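Local coordinates for protein transport protein HOFQ (Aggregatibacter actinomycetemcomitans, PDB 2Y3M), which binds DNA through its extra-membranous domains and, as a secretin of the competence machinery, probably takes part in DNA uptake, at residues L131-G136 against I149-R154; H28-I33 against F55-K60; Q14-P19 against L66-G71; F114-E119 against F140-N145. All coordinates share one frame; numbering follows the deposited sequence.

Contact 1: L131-G136 against I149-R154; sequences LLSPNG and IQDEPR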
loop_
_atom_site.group_PDB
_atom_site.type_symbol
_atom_site.label_atom_id
_atom_site.label_comp_id
_atom_site.label_asym_id
_atom_site.label_seq_id
_atom_site.Cartn_x
_atom_site.Cartn_y
_atom_site.Cartn_z
ATOM N N LEU B 131 -25.256 5.797 -24.347
ATOM C CA LEU B 131 -26.328 6.205 -23.451
ATOM C C LEU B 131 -26.589 7.709 -23.547
ATOM O O LEU B 131 -27.735 8.134 -23.633
ATOM C CB LEU B 131 -25.956 5.827 -22.015
ATOM C CG LEU B 131 -26.782 6.353 -20.839
ATOM C CD1 LEU B 131 -28.106 5.602 -20.725
ATOM C CD2 LEU B 131 -25.968 6.227 -19.545
ATOM N N LEU B 132 -25.511 8.493 -23.531
ATOM C CA LEU B 132 -25.563 9.956 -23.582
ATOM C C LEU B 132 -25.085 10.481 -24.930
ATOM O O LEU B 132 -24.430 9.765 -25.683
ATOM C CB LEU B 132 -24.664 10.549 -22.485
ATOM C CG LEU B 132 -24.762 10.037 -21.041
ATOM C CD1 LEU B 132 -23.528 10.414 -20.259
ATOM C CD2 LEU B 132 -25.997 10.561 -20.340
ATOM N N SER B 133 -25.416 11.736 -25.227
ATOM C CA SER B 133 -24.823 12.451 -26.359
ATOM C C SER B 133 -23.348 12.730 -26.052
ATOM O O SER B 133 -22.952 12.714 -24.885
ATOM C CB SER B 133 -25.548 13.779 -26.596
ATOM O OG SER B 133 -25.072 14.781 -25.710
ATOM N N PRO B 134 -22.537 13.021 -27.090
ATOM C CA PRO B 134 -21.105 13.290 -26.875
ATOM C C PRO B 134 -20.831 14.403 -25.853
ATOM O O PRO B 134 -19.762 14.428 -25.251
ATOM C CB PRO B 134 -20.609 13.713 -28.265
ATOM C CG PRO B 134 -21.620 13.159 -29.229
ATOM C CD PRO B 134 -22.926 13.193 -28.505
ATOM N N ASN B 135 -21.793 15.302 -25.659
ATOM C CA ASN B 135 -21.676 16.376 -24.671
ATOM C C ASN B 135 -22.198 15.995 -23.289
ATOM O O ASN B 135 -22.181 16.810 -22.363
ATOM C CB ASN B 135 -22.391 17.631 -25.167
ATOM C CG ASN B 135 -21.703 18.253 -26.360
ATOM O OD1 ASN B 135 -20.704 18.956 -26.219
ATOM N ND2 ASN B 135 -22.237 18.000 -27.545
ATOM N N GLY B 136 -22.655 14.752 -23.161
ATOM C CA GLY B 136 -23.184 14.234 -21.909
ATOM C C GLY B 136 -22.144 13.648 -20.974
ATOM O O GLY B 136 -21.116 13.110 -21.405
ATOM N N ILE B 149 -26.351 13.871 -13.584
ATOM C CA ILE B 149 -26.319 13.817 -15.042
ATOM C C ILE B 149 -26.330 15.197 -15.703
ATOM O O ILE B 149 -27.068 16.092 -15.292
ATOM C CB ILE B 149 -27.453 12.908 -15.616
ATOM C CG1 ILE B 149 -27.462 12.964 -17.152
ATOM C CG2 ILE B 149 -28.805 13.261 -15.003
ATOM C CD1 ILE B 149 -28.392 11.983 -17.812
ATOM N N GLN B 150 -25.490 15.360 -16.723
ATOM C CA GLN B 150 -25.479 16.581 -17.521
ATOM C C GLN B 150 -25.503 16.252 -19.008
ATOM O O GLN B 150 -24.580 15.620 -19.527
ATOM C CB GLN B 150 -24.262 17.449 -17.194
ATOM C CG GLN B 150 -24.236 18.755 -17.981
ATOM C CD GLN B 150 -23.026 19.623 -17.686
ATOM O OE1 GLN B 150 -21.881 19.171 -17.745
ATOM N NE2 GLN B 150 -23.275 20.886 -17.387
ATOM N N ASP B 151 -26.559 16.690 -19.687
ATOM C CA ASP B 151 -26.708 16.451 -21.119
ATOM C C ASP B 151 -27.768 17.373 -21.718
ATOM O O ASP B 151 -28.383 18.167 -21.001
ATOM C CB ASP B 151 -27.070 14.980 -21.378
ATOM C CG ASP B 151 -26.581 14.485 -22.726
ATOM O OD1 ASP B 151 -26.101 15.315 -23.528
ATOM O OD2 ASP B 151 -26.661 13.265 -22.985
ATOM N N GLU B 152 -27.973 17.270 -23.030
ATOM C CA GLU B 152 -29.096 17.925 -23.705
ATOM C C GLU B 152 -30.399 17.607 -22.959
ATOM O O GLU B 152 -30.525 16.530 -22.382
ATOM C CB GLU B 152 -29.195 17.455 -25.157
ATOM C CG GLU B 152 -27.935 17.646 -25.994
ATOM C CD GLU B 152 -28.006 16.916 -27.334
ATOM O OE1 GLU B 152 -29.029 16.247 -27.611
ATOM O OE2 GLU B 152 -27.036 17.009 -28.116
ATOM N N PRO B 153 -31.363 18.546 -22.949
ATOM C CA PRO B 153 -32.525 18.392 -22.063
ATOM C C PRO B 153 -33.345 17.100 -22.236
ATOM O O PRO B 153 -33.755 16.497 -21.242
ATOM C CB PRO B 153 -33.375 19.642 -22.354
ATOM C CG PRO B 153 -32.769 20.277 -23.562
ATOM C CD PRO B 153 -31.338 19.875 -23.583
ATOM N N ARG B 154 -33.581 16.678 -23.473
ATOM C CA ARG B 154 -34.356 15.457 -23.715
ATOM C C ARG B 154 -33.629 14.211 -23.189
ATOM O O ARG B 154 -34.258 13.304 -22.626
ATOM C CB ARG B 154 -34.703 15.321 -25.198
ATOM C CG ARG B 154 -35.621 14.153 -25.523
ATOM C CD ARG B 154 -36.346 14.353 -26.851
ATOM N NE ARG B 154 -35.500 15.024 -27.835
ATOM C CZ ARG B 154 -34.542 14.432 -28.545
ATOM N NH1 ARG B 154 -34.297 13.134 -28.405
ATOM N NH2 ARG B 154 -33.828 15.149 -29.399
#
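The carboxylate of Asp-151 lies against Ser-133 and takes two hydrogen bonds from it, one on each oxygen. Asp-151 OD2 accepts the backbone N of Ser-133 at 3.0 Å through the lone pair on the side of its sister oxygen, with an N-H...O angle of 153°. Asp-151 OD1 receives the hydroxyl OG of Ser-133 at 2.5 Å, a very short separation whose exact value is doubtful. With chi1 at 82°, that hydroxyl is tucked between the backbone N and carbonyl carbon of its own residue, so donor N and donor OG face the same carboxylate together. Both oxygens have further partners: Glu-152 N, at the N-cap of helix 153-166, meets Asp-151 OD1 at 2.8 Å from above the carboxylate plane, and Ser-155 OG bonds to OD2. Negative charge here is probably stabilised by the nearby helix start. The site belongs to a domain whose strand-helix-strand-strand-helix order, one helix short of the textbook type I KH order, is consistent with the reported shared fold; it joins the loop entering strand 137-141 to the place where strand 146-151 gives way to the last helix. A type I turn from Ser-133 to Gly-136, closed by Gly-136 N on Ser-133 O, brings the chain back beside the strand. There Gly-136 CA makes a CA-H...O contact of 3.1 Å with Gln-150 O. Beside the polar cluster, Leu-132 CB lies 3.4 Å from Asp-151 OD2, while Leu-132 CD2 meets Ile-149 CD1 at 3.8 Å, a methyl-to-methyl contact beside Ile-159 and Ile-138.

Contact 2: H28-I33 against F55-K60; sequences HNTNLI and FRSVAK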
loop_
_atom_site.group_PDB
_atom_site.type_symbol
_atom_site.label_atom_id
_atom_site.label_comp_id
_atom_site.label_asym_id
_atom_site.label_seq_id
_atom_site.Cartn_x
_atom_site.Cartn_y
_atom_site.Cartn_z
ATOM N N HIS B 28 2.103 -1.063 19.117
ATOM C CA HIS B 28 2.987 -2.216 19.286
ATOM C C HIS B 28 4.287 -1.834 19.997
ATOM O O HIS B 28 5.235 -2.623 20.032
ATOM C CB HIS B 28 3.281 -2.891 17.940
ATOM C CG HIS B 28 2.052 -3.307 17.188
ATOM N ND1 HIS B 28 1.535 -2.569 16.144
ATOM C CD2 HIS B 28 1.238 -4.379 17.331
ATOM C CE1 HIS B 28 0.455 -3.171 15.676
ATOM N NE2 HIS B 28 0.254 -4.272 16.379
ATOM N N ASN B 29 4.315 -0.634 20.578
ATOM C CA ASN B 29 5.507 -0.105 21.240
ATOM C C ASN B 29 6.683 -0.015 20.258
ATOM O O ASN B 29 7.826 -0.342 20.586
ATOM C CB ASN B 29 5.859 -0.964 22.463
ATOM C CG ASN B 29 6.611 -0.194 23.529
ATOM O OD1 ASN B 29 6.480 1.024 23.655
ATOM N ND2 ASN B 29 7.393 -0.913 24.322
ATOM N N THR B 30 6.371 0.416 19.043
ATOM C CA THR B 30 7.340 0.519 17.967
ATOM C C THR B 30 7.690 1.981 17.746
ATOM O O THR B 30 6.806 2.818 17.575
ATOM C CB THR B 30 6.782 -0.103 16.664
ATOM O OG1 THR B 30 6.643 -1.516 16.832
ATOM C CG2 THR B 30 7.695 0.171 15.473
ATOM N N ASN B 31 8.981 2.290 17.780
ATOM C CA ASN B 31 9.446 3.621 17.404
ATOM C C ASN B 31 9.396 3.800 15.878
ATOM O O ASN B 31 9.740 2.883 15.130
ATOM C CB ASN B 31 10.851 3.884 17.950
ATOM C CG ASN B 31 11.284 5.330 17.785
ATOM O OD1 ASN B 31 10.458 6.242 17.745
ATOM N ND2 ASN B 31 12.590 5.546 17.694
ATOM N N LEU B 32 8.946 4.971 15.430
ATOM C CA LEU B 32 8.815 5.258 13.998
ATOM C C LEU B 32 9.564 6.525 13.580
ATOM O O LEU B 32 9.316 7.606 14.112
ATOM C CB LEU B 32 7.338 5.360 13.607
ATOM C CG LEU B 32 7.003 5.752 12.165
ATOM C CD1 LEU B 32 7.300 4.616 11.178
ATOM C CD2 LEU B 32 5.554 6.194 12.058
ATOM N N ILE B 33 10.492 6.382 12.641
ATOM C CA ILE B 33 11.122 7.544 12.020
ATOM C C ILE B 33 10.643 7.643 10.574
ATOM O O ILE B 33 10.931 6.772 9.750
ATOM C CB ILE B 33 12.674 7.501 12.071
ATOM C CG1 ILE B 33 13.172 7.105 13.467
ATOM C CG2 ILE B 33 13.258 8.854 11.656
ATOM C CD1 ILE B 33 14.632 6.657 13.508
ATOM N N PHE B 55 7.818 -7.330 13.405
ATOM C CA PHE B 55 7.189 -7.975 12.250
ATOM C C PHE B 55 5.708 -7.621 12.130
ATOM O O PHE B 55 5.204 -7.386 11.024
ATOM C CB PHE B 55 7.333 -9.500 12.304
ATOM C CG PHE B 55 8.708 -10.012 11.944
ATOM C CD1 PHE B 55 9.491 -9.372 10.984
ATOM C CD2 PHE B 55 9.203 -11.167 12.545
ATOM C CE1 PHE B 55 10.755 -9.861 10.650
ATOM C CE2 PHE B 55 10.461 -11.664 12.215
ATOM C CZ PHE B 55 11.240 -11.010 11.266
ATOM N N ARG B 56 5.024 -7.594 13.272
ATOM C CA ARG B 56 3.601 -7.267 13.321
ATOM C C ARG B 56 3.350 -5.816 12.920
ATOM O O ARG B 56 2.373 -5.525 12.234
ATOM C CB ARG B 56 3.014 -7.573 14.700
ATOM C CG ARG B 56 2.629 -9.036 14.866
ATOM C CD ARG B 56 2.626 -9.485 16.321
ATOM N NE ARG B 56 1.593 -8.822 17.112
ATOM C CZ ARG B 56 1.041 -9.334 18.207
ATOM N NH1 ARG B 56 1.406 -10.534 18.647
ATOM N NH2 ARG B 56 0.110 -8.650 18.858
ATOM N N SER B 57 4.243 -4.920 13.344
ATOM C CA SER B 57 4.193 -3.520 12.937
ATOM C C SER B 57 4.341 -3.405 11.428
ATOM O O SER B 57 3.628 -2.637 10.795
ATOM C CB SER B 57 5.288 -2.702 13.630
ATOM O OG SER B 57 4.961 -2.432 14.979
ATOM N N VAL B 58 5.267 -4.182 10.865
ATOM C CA VAL B 58 5.535 -4.188 9.428
ATOM C C VAL B 58 4.311 -4.678 8.662
ATOM O O VAL B 58 3.849 -4.011 7.732
ATOM C CB VAL B 58 6.795 -5.029 9.088
ATOM C CG1 VAL B 58 6.947 -5.232 7.578
ATOM C CG2 VAL B 58 8.032 -4.356 9.647
ATOM N N ALA B 59 3.785 -5.829 9.081
ATOM C CA ALA B 59 2.569 -6.400 8.517
ATOM C C ALA B 59 1.413 -5.407 8.521
ATOM O O ALA B 59 0.717 -5.269 7.513
ATOM C CB ALA B 59 2.179 -7.679 9.259
ATOM N N LYS B 60 1.212 -4.719 9.648
ATOM C CA LYS B 60 0.106 -3.763 9.788
ATOM C C LYS B 60 0.249 -2.584 8.831
ATOM O O LYS B 60 -0.741 -2.138 8.245
ATOM C CB LYS B 60 -0.034 -3.260 11.231
ATOM C CG LYS B 60 -0.393 -4.333 12.251
ATOM C CD LYS B 60 -1.859 -4.741 12.200
ATOM C CE LYS B 60 -2.065 -6.133 12.793
ATOM N NZ LYS B 60 -1.462 -6.296 14.153
#
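A lysine ammonium group approaches a histidine nitrogen: Lys-60 NZ stands 3.5 Å from His-28 NE2, a weak hydrogen bond in which the ring is the acceptor. The lysine chain bends at chi2 (-76°) and again at chi4, passing along one side of the imidazole. Its CG lies 3.7 Å from His-28 CE1 and its NZ by NE2, the two side chains crossing at about a right angle. The other ring nitrogen, ND1, has a stronger partner in Leu-24 O of helix 18-26. On the flank of the histidine, Ser-57 OG lies 3.4 Å from His-28 CB. This hydroxyl shares a hydrogen bond of 2.7 Å with Thr-30 OG1, which also bonds to Asn-48 ND2, while Ser-57 OG has a weak bond to Gln-53 O one turn earlier in its helix. The contact therefore fastens the exit of helix 18-26 to the flank of helix 51-63. That exit is a Schellman motif with Asn-29, at positive phi, as its C-prime residue; past it the chain enters strand 31-36, which pairs with strand 42-48. Further round helix 51-63, Phe-55 and Val-58 pack on Ile-72 and Glu-69 of the second subunit. Because ND1 faces a carbonyl oxygen while NE2 faces an ammonium group, the histidine is probably neutral with its proton on ND1, and the nearby Arg-56, its NE 4.5 Å from His-28 CD2, may add slightly to this preference.

Contact 3: Q14-P19 against L66-G71; sequences QAPLVP and LWQENG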
loop_
_atom_site.group_PDB
_atom_site.type_symbol
_atom_site.label_atom_id
_atom_site.label_comp_id
_atom_site.label_asym_id
_atom_site.label_seq_id
_atom_site.Cartn_x
_atom_site.Cartn_y
_atom_site.Cartn_z
ATOM N N GLN B 14 -3.585 9.671 -2.943
ATOM C CA GLN B 14 -2.836 9.035 -1.858
ATOM C C GLN B 14 -3.267 9.585 -0.508
ATOM O O GLN B 14 -3.258 10.796 -0.289
ATOM C CB GLN B 14 -1.323 9.175 -2.040
ATOM C CG GLN B 14 -0.663 7.937 -2.643
ATOM C CD GLN B 14 0.832 7.865 -2.385
ATOM O OE1 GLN B 14 1.471 8.869 -2.074
ATOM N NE2 GLN B 14 1.397 6.669 -2.519
ATOM N N ALA B 15 -3.653 8.679 0.382
ATOM C CA ALA B 15 -4.137 9.030 1.713
ATOM C C ALA B 15 -3.040 9.647 2.588
ATOM O O ALA B 15 -1.857 9.356 2.392
ATOM C CB ALA B 15 -4.737 7.800 2.385
ATOM N N PRO B 16 -3.425 10.515 3.546
ATOM C CA PRO B 16 -2.445 11.061 4.496
ATOM C C PRO B 16 -1.843 9.964 5.375
ATOM O O PRO B 16 -2.566 9.201 6.019
ATOM C CB PRO B 16 -3.269 12.048 5.333
ATOM C CG PRO B 16 -4.435 12.395 4.470
ATOM C CD PRO B 16 -4.750 11.139 3.714
ATOM N N LEU B 17 -0.520 9.893 5.385
ATOM C CA LEU B 17 0.191 8.791 6.022
ATOM C C LEU B 17 0.539 9.037 7.500
ATOM O O LEU B 17 0.334 8.158 8.341
ATOM C CB LEU B 17 1.443 8.429 5.197
ATOM C CG LEU B 17 2.427 9.541 4.792
ATOM C CD1 LEU B 17 3.582 9.626 5.781
ATOM C CD2 LEU B 17 2.971 9.316 3.385
ATOM N N VAL B 18 1.017 10.240 7.803
ATOM C CA VAL B 18 1.664 10.547 9.087
ATOM C C VAL B 18 0.944 10.066 10.365
ATOM O O VAL B 18 1.526 9.281 11.120
ATOM C CB VAL B 18 2.070 12.052 9.191
ATOM C CG1 VAL B 18 2.699 12.358 10.541
ATOM C CG2 VAL B 18 3.028 12.424 8.072
ATOM N N PRO B 19 -0.310 10.519 10.612
ATOM C CA PRO B 19 -0.930 10.236 11.920
ATOM C C PRO B 19 -1.228 8.752 12.169
ATOM O O PRO B 19 -0.928 8.235 13.248
ATOM C CB PRO B 19 -2.235 11.047 11.882
ATOM C CG PRO B 19 -2.111 11.959 10.697
ATOM C CD PRO B 19 -1.241 11.241 9.727
ATOM N N LEU B 66 -3.608 2.588 1.009
ATOM C CA LEU B 66 -2.970 3.878 0.755
ATOM C C LEU B 66 -3.799 4.830 -0.122
ATOM O O LEU B 66 -3.436 5.997 -0.287
ATOM C CB LEU B 66 -1.578 3.664 0.136
ATOM C CG LEU B 66 -0.512 2.886 0.930
ATOM C CD1 LEU B 66 0.689 2.596 0.052
ATOM C CD2 LEU B 66 -0.070 3.605 2.214
ATOM N N TRP B 67 -4.912 4.345 -0.665
ATOM C CA TRP B 67 -5.650 5.109 -1.671
ATOM C C TRP B 67 -7.082 5.436 -1.277
ATOM O O TRP B 67 -7.827 4.571 -0.812
ATOM C CB TRP B 67 -5.632 4.367 -3.005
ATOM C CG TRP B 67 -4.253 3.983 -3.424
ATOM C CD1 TRP B 67 -3.618 2.803 -3.167
ATOM C CD2 TRP B 67 -3.322 4.791 -4.151
ATOM N NE1 TRP B 67 -2.353 2.820 -3.697
ATOM C CE2 TRP B 67 -2.144 4.028 -4.309
ATOM C CE3 TRP B 67 -3.373 6.085 -4.692
ATOM C CZ2 TRP B 67 -1.019 4.514 -4.987
ATOM C CZ3 TRP B 67 -2.258 6.568 -5.372
ATOM C CH2 TRP B 67 -1.092 5.780 -5.509
ATOM N N GLN B 68 -7.454 6.695 -1.465
ATOM C CA GLN B 68 -8.846 7.101 -1.339
ATOM C C GLN B 68 -9.421 7.418 -2.712
ATOM O O GLN B 68 -8.752 7.999 -3.571
ATOM C CB GLN B 68 -9.022 8.270 -0.361
ATOM C CG GLN B 68 -8.066 9.443 -0.549
ATOM C CD GLN B 68 -7.900 10.268 0.724
ATOM O OE1 GLN B 68 -7.950 9.739 1.838
ATOM N NE2 GLN B 68 -7.696 11.572 0.560
ATOM N N GLU B 69 -10.661 7.001 -2.919
ATOM C CA GLU B 69 -11.306 7.159 -4.210
ATOM C C GLU B 69 -12.444 8.167 -4.155
ATOM O O GLU B 69 -13.271 8.149 -3.238
ATOM C CB GLU B 69 -11.784 5.808 -4.764
ATOM C CG GLU B 69 -12.202 4.776 -3.717
ATOM C CD GLU B 69 -12.848 3.536 -4.324
ATOM O OE1 GLU B 69 -13.553 3.655 -5.349
ATOM O OE2 GLU B 69 -12.662 2.438 -3.761
ATOM N N ASN B 70 -12.451 9.063 -5.136
ATOM C CA ASN B 70 -13.539 10.003 -5.334
ATOM C C ASN B 70 -14.601 9.340 -6.212
ATOM O O ASN B 70 -14.427 8.195 -6.630
ATOM C CB ASN B 70 -13.001 11.293 -5.962
ATOM C CG ASN B 70 -12.008 12.017 -5.054
ATOM O OD1 ASN B 70 -10.890 12.339 -5.466
ATOM N ND2 ASN B 70 -12.410 12.263 -3.807
ATOM N N GLY B 71 -15.699 10.038 -6.480
ATOM C CA GLY B 71 -16.760 9.481 -7.319
ATOM C C GLY B 71 -16.282 9.066 -8.702
ATOM O O GLY B 71 -15.253 9.543 -9.186
#
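From its CB, 4.2 Å from Leu-66 O, the side chain of Gln-14 climbs over the indole of Trp-67. Its chi1 of -99° lies away from a staggered value and carries CG above the six-membered ring, 3.8 Å from the centroid, in a CH-pi contact offset toward the rim; the nearest ring atom to Gln-14 CG is Trp-67 CZ3 at 3.4 Å. At the tip the amide does not lie flat on the indole, its plane standing 46° from the ring, yet NE2 still comes within 4.0 Å of Trp-67 CH2. That NE2 donates across the subunit interface to OE1 of Gln-14 of the second subunit. The two residues form an antiparallel non-hydrogen-bonded pair between strands 6-14 and 67-76, with their side chains on the same face of the five-stranded sheet. One residue on, Ala-15 N donates to Leu-66 O at 2.8 Å along an almost straight line (177°), before the chain turns off toward helix 18-26. On the face away from Trp-67, Gln-68 OE1 approaches Ala-15 CB at 3.8 Å and Pro-16 CD. Leu-66 packs on Leu-66 of the second subunit, and Trp-67 on Ile-61 of it. Between the two segments a single nearly linear backbone bond and the indole face hold the strand end, Gln-68 pairs with Lys-13 just beyond, and the NE2 of the glutamine joins the two subunits.

Contact 4: F114-E119 against F140-N145; sequences FAKASE and FDDRSN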
loop_
_atom_site.group_PDB
_atom_site.type_symbol
_atom_site.label_atom_id
_atom_site.label_comp_id
_atom_site.label_asym_id
_atom_site.label_seq_id
_atom_site.Cartn_x
_atom_site.Cartn_y
_atom_site.Cartn_z
ATOM N N PHE B 114 -33.141 2.341 -3.672
ATOM C CA PHE B 114 -33.136 0.876 -3.622
ATOM C C PHE B 114 -31.972 0.237 -4.375
ATOM O O PHE B 114 -31.415 -0.760 -3.924
ATOM C CB PHE B 114 -34.474 0.307 -4.110
ATOM C CG PHE B 114 -35.662 0.791 -3.321
ATOM C CD1 PHE B 114 -35.974 0.223 -2.086
ATOM C CD2 PHE B 114 -36.466 1.819 -3.808
ATOM C CE1 PHE B 114 -37.068 0.673 -1.350
ATOM C CE2 PHE B 114 -37.564 2.276 -3.080
ATOM C CZ PHE B 114 -37.865 1.702 -1.851
ATOM N N ALA B 115 -31.611 0.816 -5.514
ATOM C CA ALA B 115 -30.514 0.304 -6.328
ATOM C C ALA B 115 -29.179 0.951 -5.955
ATOM O O ALA B 115 -29.153 2.018 -5.337
ATOM C CB ALA B 115 -30.818 0.518 -7.814
ATOM N N LYS B 116 -28.081 0.286 -6.316
ATOM C CA LYS B 116 -26.748 0.888 -6.281
ATOM C C LYS B 116 -26.496 1.656 -7.578
ATOM O O LYS B 116 -26.791 1.153 -8.671
ATOM C CB LYS B 116 -25.675 -0.187 -6.117
ATOM C CG LYS B 116 -25.253 -0.456 -4.682
ATOM C CD LYS B 116 -24.115 -1.469 -4.626
ATOM C CE LYS B 116 -24.625 -2.900 -4.758
ATOM N NZ LYS B 116 -23.506 -3.881 -4.866
ATOM N N ALA B 117 -25.946 2.864 -7.447
ATOM C CA ALA B 117 -25.605 3.719 -8.589
ATOM C C ALA B 117 -24.788 2.988 -9.663
ATOM O O ALA B 117 -25.087 3.094 -10.851
ATOM C CB ALA B 117 -24.880 4.977 -8.114
ATOM N N SER B 118 -23.783 2.227 -9.234
ATOM C CA SER B 118 -22.922 1.476 -10.150
ATOM C C SER B 118 -23.677 0.383 -10.910
ATOM O O SER B 118 -23.413 0.157 -12.090
ATOM C CB SER B 118 -21.732 0.878 -9.405
ATOM O OG SER B 118 -22.177 0.052 -8.346
ATOM N N GLU B 119 -24.621 -0.274 -10.236
ATOM C CA GLU B 119 -25.464 -1.285 -10.881
ATOM C C GLU B 119 -26.411 -0.665 -11.914
ATOM O O GLU B 119 -26.585 -1.210 -13.008
ATOM C CB GLU B 119 -26.247 -2.109 -9.850
ATOM C CG GLU B 119 -25.380 -2.886 -8.852
ATOM C CD GLU B 119 -24.506 -3.959 -9.495
ATOM O OE1 GLU B 119 -24.844 -4.456 -10.598
ATOM O OE2 GLU B 119 -23.472 -4.315 -8.886
ATOM N N PHE B 140 -21.189 9.739 -10.460
ATOM C CA PHE B 140 -21.959 8.952 -9.497
ATOM C C PHE B 140 -21.099 8.373 -8.385
ATOM O O PHE B 140 -19.875 8.335 -8.494
ATOM C CB PHE B 140 -22.739 7.836 -10.203
ATOM C CG PHE B 140 -21.870 6.798 -10.869
ATOM C CD1 PHE B 140 -21.288 7.046 -12.119
ATOM C CD2 PHE B 140 -21.654 5.561 -10.259
ATOM C CE1 PHE B 140 -20.505 6.084 -12.751
ATOM C CE2 PHE B 140 -20.863 4.586 -10.876
ATOM C CZ PHE B 140 -20.284 4.846 -12.127
ATOM N N ASP B 141 -21.756 7.905 -7.327
ATOM C CA ASP B 141 -21.066 7.438 -6.139
ATOM C C ASP B 141 -21.955 6.468 -5.371
ATOM O O ASP B 141 -23.072 6.812 -5.003
ATOM C CB ASP B 141 -20.722 8.644 -5.262
ATOM C CG ASP B 141 -19.637 8.352 -4.264
ATOM O OD1 ASP B 141 -19.680 7.286 -3.619
ATOM O OD2 ASP B 141 -18.738 9.204 -4.113
ATOM N N ASP B 142 -21.453 5.264 -5.117
ATOM C CA ASP B 142 -22.204 4.255 -4.353
ATOM C C ASP B 142 -22.335 4.552 -2.849
ATOM O O ASP B 142 -23.163 3.934 -2.163
ATOM C CB ASP B 142 -21.592 2.862 -4.554
ATOM C CG ASP B 142 -21.979 2.233 -5.882
ATOM O OD1 ASP B 142 -22.781 2.825 -6.631
ATOM O OD2 ASP B 142 -21.477 1.127 -6.175
ATOM N N ARG B 143 -21.519 5.480 -2.340
ATOM C CA ARG B 143 -21.537 5.841 -0.916
ATOM C C ARG B 143 -22.788 6.640 -0.582
ATOM O O ARG B 143 -23.637 6.189 0.186
ATOM C CB ARG B 143 -20.314 6.672 -0.532
ATOM C CG ARG B 143 -18.979 5.985 -0.623
ATOM C CD ARG B 143 -17.908 6.987 -0.245
ATOM N NE ARG B 143 -16.557 6.518 -0.542
ATOM C CZ ARG B 143 -15.929 6.699 -1.703
ATOM N NH1 ARG B 143 -16.522 7.337 -2.708
ATOM N NH2 ARG B 143 -14.696 6.231 -1.855
ATOM N N SER B 144 -22.876 7.840 -1.158
ATOM C CA SER B 144 -24.049 8.691 -1.029
ATOM C C SER B 144 -25.159 8.188 -1.946
ATOM O O SER B 144 -26.307 8.612 -1.838
ATOM C CB SER B 144 -23.696 10.143 -1.354
ATOM O OG SER B 144 -23.093 10.253 -2.629
ATOM N N ASN B 145 -24.795 7.270 -2.838
ATOM C CA ASN B 145 -25.706 6.661 -3.805
ATOM C C ASN B 145 -26.457 7.691 -4.655
ATOM O O ASN B 145 -27.651 7.553 -4.916
ATOM C CB ASN B 145 -26.650 5.663 -3.124
ATOM C CG ASN B 145 -26.994 4.486 -4.018
ATOM O OD1 ASN B 145 -26.260 4.160 -4.952
ATOM N ND2 ASN B 145 -28.114 3.837 -3.730
#
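The amide of Asn-145 and the carboxylate of Asp-142, both from the turn joining strands 137-141 and 146-151 of the probably KH-like domain, face the start of helix 117-125 and take up its leading N-H groups. Asn-145 turns its amide toward the backbone of Ala-115 to Ala-117: ND2 donates to Ala-115 O at 2.6 Å in the plane of both groups, and OD1 accepts Ala-117 N at 2.8 Å, also in the carbonyl plane. This paired grip spans Lys-116, the N-cap residue. Asp-142 turns both oxygens to Ser-118, each by the lone pair on the side of the other oxygen: OD1 takes Ser-118 N at 2.9 Å and OD2 the hydroxyl OG at 2.5 Å. The Ser-118 hydroxyl can reach because chi1 (57°) sets it between its own backbone N and carbonyl carbon. The turn itself is braced by Asp-141, whose OD1 accepts Arg-143 N in an Asx turn and whose carboxylate forms a salt bridge to Arg-143 NH1. Next to these polar groups Phe-140, with Leu-51 of the second subunit also packing on it, approaches the helix obliquely, its CD2 3.9 Å from Ala-117 CB and its CE2 3.8 Å from Ser-118 CA.

In the fold
Contact 2 is nested in the loop closed by contact 3; later in the chain contacts 4 and 1 alternate their segments. Contacts 1 and 4, with centres 20 Å apart, serve neighbouring strands 137-141 and 146-151 at different ends of that hairpin. Contact 3 reaches the same five-stranded sheet through strand 67-76, which pairs with 137-141, and it touches contact 4 by way of Glu-69 and Arg-143. Contact 2 lies on the far side of the chain's centre from contact 1, the two centres 51 Å apart. Strands 6-14 and 67-76 link the part with helices 18-26 and 51-63 and the small sheet 31-36/42-48 to the probably KH-like part, and contacts 2, 3 and 4 meet the second subunit.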